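Local coordinates for protein phosphoribosylaminoimidazole-succinocarboxamide synthase (Saccharomyces cerevisiae, PDB 2CNQ) that catalyses the ATP-dependent joining of 4-carboxy-5-aminoimidazole ribotide and aspartate to form SAICAR in de novo purine biosynthesis, at residues K209-G221 / V232-G246. Numbering follows the deposited sequence. Where two conformers were deposited one is given.
Sequences KGIIIADTKFEFG and VDEVLTPDSSRFWNG. With AMZ (aminoimidazole 4-carboxamide ribonucleotide), chain C; ADP (adenosine-5'-diphosphate), chain B.
R242 and D215 form a salt bridge beside the bound nucleotide AMZ: NH2 of R242 lies 2.8 Å from OD1 of D215, which receives it on the syn lone pair and close to the guanidinium plane. The same NH2 reaches OP2 of the AMZ phosphate at 2.7 Å, while the second carboxylate oxygen, OD2 of D215, accepts a hydrogen bond from the ribose hydroxyl O2 of AMZ. The arginine chain is extended from CG to NE and runs alongside the ribose, whose C3 lies over one guanidinium face, toward its rim. With an alanine here instead of R242, the phosphate would probably lose a charged donor and the D215 carboxylate would be freer to turn away from the ribose. Further along, K217 bends at chi2 (-86°) and chi3, bringing NZ 2.8 Å from OE1 of E219 and 3.2 Å from OD2 of D233. This network links the two nucleotide sites: the K217 side chain lies along AMZ, its CE 3.5 Å from O5, and OE2 of E219 accepts a hydrogen bond from the ADP ribose hydroxyl O2' at 2.6 Å. Where 233-240 loops out of the sheet, water 1 bridges OG1 of T216, O of K217, N of L236 and OG of S240. Paired backbone bonds join I212 and W244 in antiparallel register, and at that end CB of A214 rests over the six-membered ring of W244, 3.4 Å from its centroid. On the other sheet face, CG1 of I213 meets the edge of the F243 ring and CG2 of I213 packs on CD2 of L236, toward helix 185-209. The hairpin thus has a nucleotide-binding face rich in charged groups and a largely apolar one packed against the helix, with the lysine charge probably offsetting the closely spaced carboxylates of E219 and D233.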
loop_
_atom_site.group_PDB
_atom_site.type_symbol
_atom_site.label_atom_id
_atom_site.label_comp_id
_atom_site.label_asym_id
_atom_site.label_seq_id
_atom_site.Cartn_x
_atom_site.Cartn_y
_atom_site.Cartn_z
ATOM N N LYS A 209 15.730 -11.472 -1.380
ATOM C CA LYS A 209 14.969 -12.238 -0.427
ATOM C C LYS A 209 14.082 -13.257 -1.078
ATOM O O LYS A 209 13.523 -14.077 -0.369
ATOM C CB LYS A 209 14.082 -11.350 0.421
ATOM C CG LYS A 209 14.787 -10.340 1.263
ATOM C CD LYS A 209 15.703 -11.020 2.237
ATOM C CE LYS A 209 16.100 -10.075 3.354
ATOM N NZ LYS A 209 17.040 -10.760 4.258
ATOM N N GLY A 210 13.920 -13.196 -2.381
ATOM C CA GLY A 210 13.100 -14.138 -3.083
ATOM C C GLY A 210 11.772 -13.634 -3.527
ATOM O O GLY A 210 10.997 -14.436 -4.005
ATOM N N ILE A 211 11.516 -12.351 -3.429
ATOM C CA ILE A 211 10.245 -11.809 -3.844
ATOM C C ILE A 211 10.484 -10.828 -4.945
ATOM O O ILE A 211 11.328 -9.971 -4.859
ATOM C CB ILE A 211 9.388 -11.255 -2.688
ATOM C CG1 ILE A 211 8.688 -12.431 -1.980
ATOM C CG2 ILE A 211 8.346 -10.293 -3.211
ATOM C CD1 ILE A 211 7.866 -12.037 -0.785
ATOM N N ILE A 212 9.680 -10.979 -5.963
ATOM C CA ILE A 212 9.576 -9.993 -7.003
ATOM C C ILE A 212 8.484 -9.047 -6.620
ATOM O O ILE A 212 7.349 -9.440 -6.453
ATOM C CB ILE A 212 9.265 -10.655 -8.330
ATOM C CG1 ILE A 212 10.472 -11.448 -8.801
ATOM C CG2 ILE A 212 8.884 -9.599 -9.336
ATOM C CD1 ILE A 212 10.207 -12.306 -9.985
ATOM N N ILE A 213 8.818 -7.787 -6.477
ATOM C CA ILE A 213 7.809 -6.776 -6.299
ATOM C C ILE A 213 7.375 -6.407 -7.682
ATOM O O ILE A 213 8.081 -5.728 -8.402
ATOM C CB ILE A 213 8.335 -5.562 -5.574
ATOM C CG1 ILE A 213 9.016 -5.929 -4.277
ATOM C CG2 ILE A 213 7.181 -4.624 -5.336
ATOM C CD1 ILE A 213 9.607 -4.790 -3.561
ATOM N N ALA A 214 6.239 -6.889 -8.104
ATOM C CA ALA A 214 5.832 -6.649 -9.447
ATOM C C ALA A 214 5.517 -5.197 -9.670
ATOM O O ALA A 214 5.897 -4.614 -10.669
ATOM C CB ALA A 214 4.647 -7.464 -9.771
ATOM N N ASP A 215 4.803 -4.628 -8.726
ATOM C CA ASP A 215 4.375 -3.273 -8.796
ATOM C C ASP A 215 3.976 -2.855 -7.403
ATOM O O ASP A 215 3.868 -3.656 -6.493
ATOM C CB ASP A 215 3.272 -3.107 -9.831
ATOM C CG ASP A 215 2.086 -3.968 -9.614
ATOM O OD1 ASP A 215 1.432 -4.245 -10.625
ATOM O OD2 ASP A 215 1.778 -4.299 -8.465
ATOM N N THR A 216 3.773 -1.570 -7.247
ATOM C CA THR A 216 3.390 -1.062 -5.970
ATOM C C THR A 216 2.815 0.309 -6.150
ATOM O O THR A 216 3.113 0.988 -7.100
ATOM C CB THR A 216 4.597 -0.993 -5.034
ATOM O OG1 THR A 216 4.155 -0.854 -3.701
ATOM C CG2 THR A 216 5.527 0.120 -5.336
ATOM N N LYS A 217 2.014 0.695 -5.187
ATOM C CA LYS A 217 1.455 2.005 -5.092
ATOM C C LYS A 217 1.993 2.678 -3.895
ATOM O O LYS A 217 1.791 2.226 -2.783
ATOM C CB LYS A 217 -0.050 1.909 -5.022
ATOM C CG LYS A 217 -0.752 3.239 -4.926
ATOM C CD LYS A 217 -0.914 3.805 -3.549
ATOM C CE LYS A 217 -1.890 3.034 -2.733
ATOM N NZ LYS A 217 -1.967 3.503 -1.328
ATOM N N PHE A 218 2.692 3.761 -4.110
ATOM C CA PHE A 218 3.114 4.643 -3.054
ATOM C C PHE A 218 2.137 5.788 -2.991
ATOM O O PHE A 218 1.489 6.113 -3.944
ATOM C CB PHE A 218 4.477 5.216 -3.350
ATOM C CG PHE A 218 5.584 4.238 -3.456
ATOM C CD1 PHE A 218 5.905 3.409 -2.416
ATOM C CD2 PHE A 218 6.339 4.185 -4.589
ATOM C CE1 PHE A 218 6.982 2.587 -2.505
ATOM C CE2 PHE A 218 7.416 3.346 -4.690
ATOM C CZ PHE A 218 7.737 2.551 -3.658
ATOM N N GLU A 219 2.138 6.442 -1.858
ATOM C CA GLU A 219 1.558 7.730 -1.712
ATOM C C GLU A 219 2.587 8.655 -1.191
ATOM O O GLU A 219 3.367 8.319 -0.324
ATOM C CB GLU A 219 0.364 7.722 -0.793
ATOM C CG GLU A 219 -0.734 6.868 -1.328
ATOM C CD GLU A 219 -2.028 6.995 -0.608
ATOM O OE1 GLU A 219 -2.840 6.062 -0.756
ATOM O OE2 GLU A 219 -2.228 8.008 0.082
ATOM N N PHE A 220 2.583 9.830 -1.759
ATOM C CA PHE A 220 3.496 10.863 -1.376
ATOM C C PHE A 220 2.746 12.075 -0.932
ATOM O O PHE A 220 1.715 12.419 -1.477
ATOM C CB PHE A 220 4.320 11.292 -2.575
ATOM C CG PHE A 220 5.325 10.299 -3.110
ATOM C CD1 PHE A 220 5.733 9.181 -2.418
ATOM C CD2 PHE A 220 5.898 10.511 -4.347
ATOM C CE1 PHE A 220 6.692 8.349 -2.970
ATOM C CE2 PHE A 220 6.872 9.673 -4.848
ATOM C CZ PHE A 220 7.263 8.625 -4.158
ATOM N N GLY A 221 3.314 12.741 0.027
ATOM C CA GLY A 221 2.947 14.064 0.398
ATOM C C GLY A 221 4.014 15.011 -0.018
ATOM O O GLY A 221 5.059 14.641 -0.535
ATOM N N VAL A 232 4.175 8.732 2.519
ATOM C CA VAL A 232 3.077 8.693 3.454
ATOM C C VAL A 232 2.347 7.376 3.316
ATOM O O VAL A 232 2.813 6.444 2.694
ATOM C CB VAL A 232 2.140 9.891 3.282
ATOM C CG1 VAL A 232 2.924 11.171 3.398
ATOM C CG2 VAL A 232 1.397 9.843 1.994
ATOM N N ASP A 233 1.220 7.277 3.967
ATOM C CA ASP A 233 0.355 6.144 3.822
ATOM C C ASP A 233 1.058 4.869 4.233
ATOM O O ASP A 233 1.704 4.856 5.260
ATOM C CB ASP A 233 -0.255 6.104 2.434
ATOM C CG ASP A 233 -1.460 5.254 2.361
ATOM O OD1 ASP A 233 -2.491 5.648 2.932
ATOM O OD2 ASP A 233 -1.375 4.201 1.700
ATOM N N GLU A 234 0.821 3.822 3.491
ATOM C CA GLU A 234 1.470 2.572 3.681
ATOM C C GLU A 234 2.462 2.361 2.576
ATOM O O GLU A 234 2.362 2.927 1.513
ATOM C CB GLU A 234 0.473 1.435 3.730
ATOM C CG GLU A 234 -0.123 1.122 2.387
ATOM C CD GLU A 234 -1.138 0.038 2.435
ATOM O OE1 GLU A 234 -2.051 0.101 1.590
ATOM O OE2 GLU A 234 -1.027 -0.864 3.267
ATOM N N VAL A 235 3.405 1.504 2.857
ATOM C CA VAL A 235 4.509 1.292 1.952
ATOM C C VAL A 235 4.719 -0.179 1.784
ATOM O O VAL A 235 4.958 -0.877 2.745
ATOM C CB VAL A 235 5.768 1.941 2.481
ATOM C CG1 VAL A 235 6.863 1.740 1.483
ATOM C CG2 VAL A 235 5.551 3.391 2.771
ATOM N N LEU A 236 4.647 -0.600 0.541
ATOM C CA LEU A 236 5.050 -1.929 0.116
ATOM C C LEU A 236 4.445 -2.967 1.015
ATOM O O LEU A 236 5.092 -3.870 1.519
ATOM C CB LEU A 236 6.549 -2.018 0.007
ATOM C CG LEU A 236 7.046 -1.344 -1.244
ATOM C CD1 LEU A 236 8.491 -0.966 -1.097
ATOM C CD2 LEU A 236 6.852 -2.248 -2.436
ATOM N N THR A 237 3.140 -2.878 1.136
ATOM C CA THR A 237 2.388 -3.905 1.791
ATOM C C THR A 237 1.715 -4.730 0.743
ATOM O O THR A 237 1.653 -4.381 -0.404
ATOM C CB THR A 237 1.373 -3.353 2.736
ATOM O OG1 THR A 237 0.289 -2.868 1.955
ATOM C CG2 THR A 237 1.930 -2.280 3.629
ATOM N N PRO A 238 1.119 -5.844 1.136
ATOM C CA PRO A 238 0.455 -6.666 0.154
ATOM C C PRO A 238 -0.874 -6.119 -0.232
ATOM O O PRO A 238 -1.469 -6.627 -1.152
ATOM C CB PRO A 238 0.413 -8.048 0.800
ATOM C CG PRO A 238 1.321 -7.947 1.988
ATOM C CD PRO A 238 1.222 -6.533 2.422
ATOM N N ASP A 239 -1.327 -5.052 0.421
ATOM C CA ASP A 239 -2.430 -4.284 -0.118
ATOM C C ASP A 239 -1.937 -3.361 -1.203
ATOM O O ASP A 239 -2.608 -3.173 -2.191
ATOM C CB ASP A 239 -3.090 -3.425 0.953
ATOM C CG ASP A 239 -4.143 -4.100 1.724
ATOM O OD1 ASP A 239 -4.733 -3.426 2.582
ATOM O OD2 ASP A 239 -4.481 -5.244 1.460
ATOM N N SER A 240 -0.786 -2.758 -1.035
ATOM C CA SER A 240 -0.330 -1.735 -1.929
ATOM C C SER A 240 0.515 -2.258 -3.061
ATOM O O SER A 240 0.923 -1.476 -3.891
ATOM C CB SER A 240 0.441 -0.694 -1.185
ATOM O OG SER A 240 1.685 -1.161 -0.784
ATOM N N SER A 241 0.778 -3.540 -3.099
ATOM C CA SER A 241 1.764 -4.099 -3.988
ATOM C C SER A 241 1.369 -5.431 -4.446
ATOM O O SER A 241 0.540 -6.082 -3.837
ATOM C CB SER A 241 3.072 -4.276 -3.227
ATOM O OG SER A 241 3.376 -3.142 -2.465
ATOM N N ARG A 242 2.060 -5.890 -5.476
ATOM C CA ARG A 242 2.012 -7.265 -5.870
ATOM C C ARG A 242 3.354 -7.861 -5.630
ATOM O O ARG A 242 4.367 -7.329 -6.041
ATOM C CB ARG A 242 1.617 -7.405 -7.302
ATOM C CG ARG A 242 0.191 -7.092 -7.509
ATOM C CD ARG A 242 -0.117 -7.079 -8.961
ATOM N NE ARG A 242 -1.518 -6.794 -9.168
ATOM C CZ ARG A 242 -1.988 -5.890 -9.992
ATOM N NH1 ARG A 242 -3.282 -5.826 -10.141
ATOM N NH2 ARG A 242 -1.210 -5.051 -10.640
ATOM N N PHE A 243 3.334 -8.965 -4.907
ATOM C CA PHE A 243 4.511 -9.682 -4.538
ATOM C C PHE A 243 4.447 -11.063 -5.100
ATOM O O PHE A 243 3.503 -11.789 -4.830
ATOM C CB PHE A 243 4.608 -9.769 -3.039
ATOM C CG PHE A 243 4.740 -8.476 -2.353
ATOM C CD1 PHE A 243 3.926 -8.154 -1.293
ATOM C CD2 PHE A 243 5.703 -7.577 -2.715
ATOM C CE1 PHE A 243 4.105 -6.975 -0.597
ATOM C CE2 PHE A 243 5.855 -6.395 -2.041
ATOM C CZ PHE A 243 5.064 -6.104 -0.966
ATOM N N TRP A 244 5.469 -11.410 -5.853
ATOM C CA TRP A 244 5.565 -12.694 -6.475
ATOM C C TRP A 244 6.748 -13.417 -5.938
ATOM O O TRP A 244 7.741 -12.855 -5.573
ATOM C CB TRP A 244 5.734 -12.535 -7.956
ATOM C CG TRP A 244 4.598 -11.890 -8.613
ATOM C CD1 TRP A 244 3.319 -11.823 -8.174
ATOM C CD2 TRP A 244 4.624 -11.238 -9.862
ATOM N NE1 TRP A 244 2.560 -11.171 -9.072
ATOM C CE2 TRP A 244 3.336 -10.811 -10.131
ATOM C CE3 TRP A 244 5.634 -10.962 -10.782
ATOM C CZ2 TRP A 244 3.011 -10.162 -11.291
ATOM C CZ3 TRP A 244 5.324 -10.307 -11.918
ATOM C CH2 TRP A 244 4.020 -9.894 -12.167
ATOM N N ASN A 245 6.631 -14.716 -5.905
ATOM C CA ASN A 245 7.737 -15.548 -5.539
ATOM C C ASN A 245 8.702 -15.631 -6.686
ATOM O O ASN A 245 8.347 -16.031 -7.784
ATOM C CB ASN A 245 7.183 -16.903 -5.177
ATOM C CG ASN A 245 8.221 -17.823 -4.681
ATOM O OD1 ASN A 245 8.416 -17.917 -3.463
ATOM N ND2 ASN A 245 8.876 -18.509 -5.545
ATOM N N GLY A 246 9.939 -15.247 -6.451
ATOM C CA GLY A 246 10.903 -15.229 -7.522
ATOM C C GLY A 246 11.144 -16.576 -8.123
ATOM O O GLY A 246 11.307 -16.718 -9.311
HETATM O O5 AMZ C . -4.896 1.344 -3.054
HETATM C C6 AMZ C . -4.912 1.742 -4.200
HETATM N N2 AMZ C . -5.688 2.735 -4.621
HETATM C C3A AMZ C . -4.040 1.156 -5.198
HETATM C C7A AMZ C . -3.193 0.108 -4.999
HETATM N N3 AMZ C . -2.863 -0.594 -3.899
HETATM N N1 AMZ C . -3.973 1.549 -6.482
HETATM C C5 AMZ C . -3.092 0.771 -7.068
HETATM N N AMZ C . -2.618 -0.129 -6.177
HETATM C C1 AMZ C . -1.585 -1.101 -6.435
HETATM C C2 AMZ C . -2.096 -2.470 -6.770
HETATM C C3 AMZ C . -0.984 -3.029 -7.608
HETATM O O2 AMZ C . 0.012 -3.468 -6.712
HETATM O O1 AMZ C . -2.355 -3.191 -5.584
HETATM O O AMZ C . -0.926 -0.670 -7.592
HETATM C C AMZ C . -0.511 -1.793 -8.356
HETATM C C4 AMZ C . -1.032 -1.684 -9.751
HETATM O O3 AMZ C . -2.418 -1.985 -9.740
HETATM P P AMZ C . -3.174 -2.114 -11.139
HETATM O OP1 AMZ C . -3.275 -0.743 -11.722
HETATM O O4 AMZ C . -4.524 -2.675 -10.758
HETATM O OP2 AMZ C . -2.401 -3.022 -12.040
HETATM P PB ADP B . -8.126 4.381 1.065
HETATM O O1B ADP B . -7.019 3.611 0.513
HETATM O O2B ADP B . -8.344 5.647 0.349
HETATM O O3B ADP B . -9.409 3.725 1.218
HETATM P PA ADP B . -6.928 4.014 3.629
HETATM O O1A ADP B . -5.693 3.446 3.086
HETATM O O2A ADP B . -7.870 3.144 4.316
HETATM O O3A ADP B . -7.688 4.833 2.523
HETATM O "O5'" ADP B . -6.605 5.180 4.630
HETATM C "C5'" ADP B . -5.505 6.056 4.533
HETATM C "C4'" ADP B . -5.988 7.412 4.115
HETATM O "O4'" ADP B . -5.101 8.352 4.719
HETATM C "C3'" ADP B . -5.894 7.664 2.642
HETATM O "O3'" ADP B . -6.813 8.659 2.263
HETATM C "C2'" ADP B . -4.512 8.241 2.503
HETATM O "O2'" ADP B . -4.319 8.961 1.326
HETATM C "C1'" ADP B . -4.461 9.101 3.708
HETATM N N9 ADP B . -3.158 9.436 4.199
HETATM C C8 ADP B . -2.087 8.641 4.233
HETATM N N7 ADP B . -1.065 9.191 4.834
HETATM C C5 ADP B . -1.502 10.407 5.201
HETATM C C6 ADP B . -0.930 11.491 5.906
HETATM N N6 ADP B . 0.302 11.432 6.366
HETATM N N1 ADP B . -1.628 12.612 6.044
HETATM C C2 ADP B . -2.885 12.650 5.613
HETATM N N3 ADP B . -3.554 11.675 5.014
HETATM C C4 ADP B . -2.845 10.567 4.808
HETATM O O HOH W 1 3.584 0.648 -1.652
HETATM O O HOH W 2 0.567 3.163 -0.556
HETATM O O HOH W 3 -2.970 0.289 -0.935
HETATM O O HOH W 4 3.476 5.170 0.276
HETATM O O HOH W 5 -4.432 4.998 1.138
#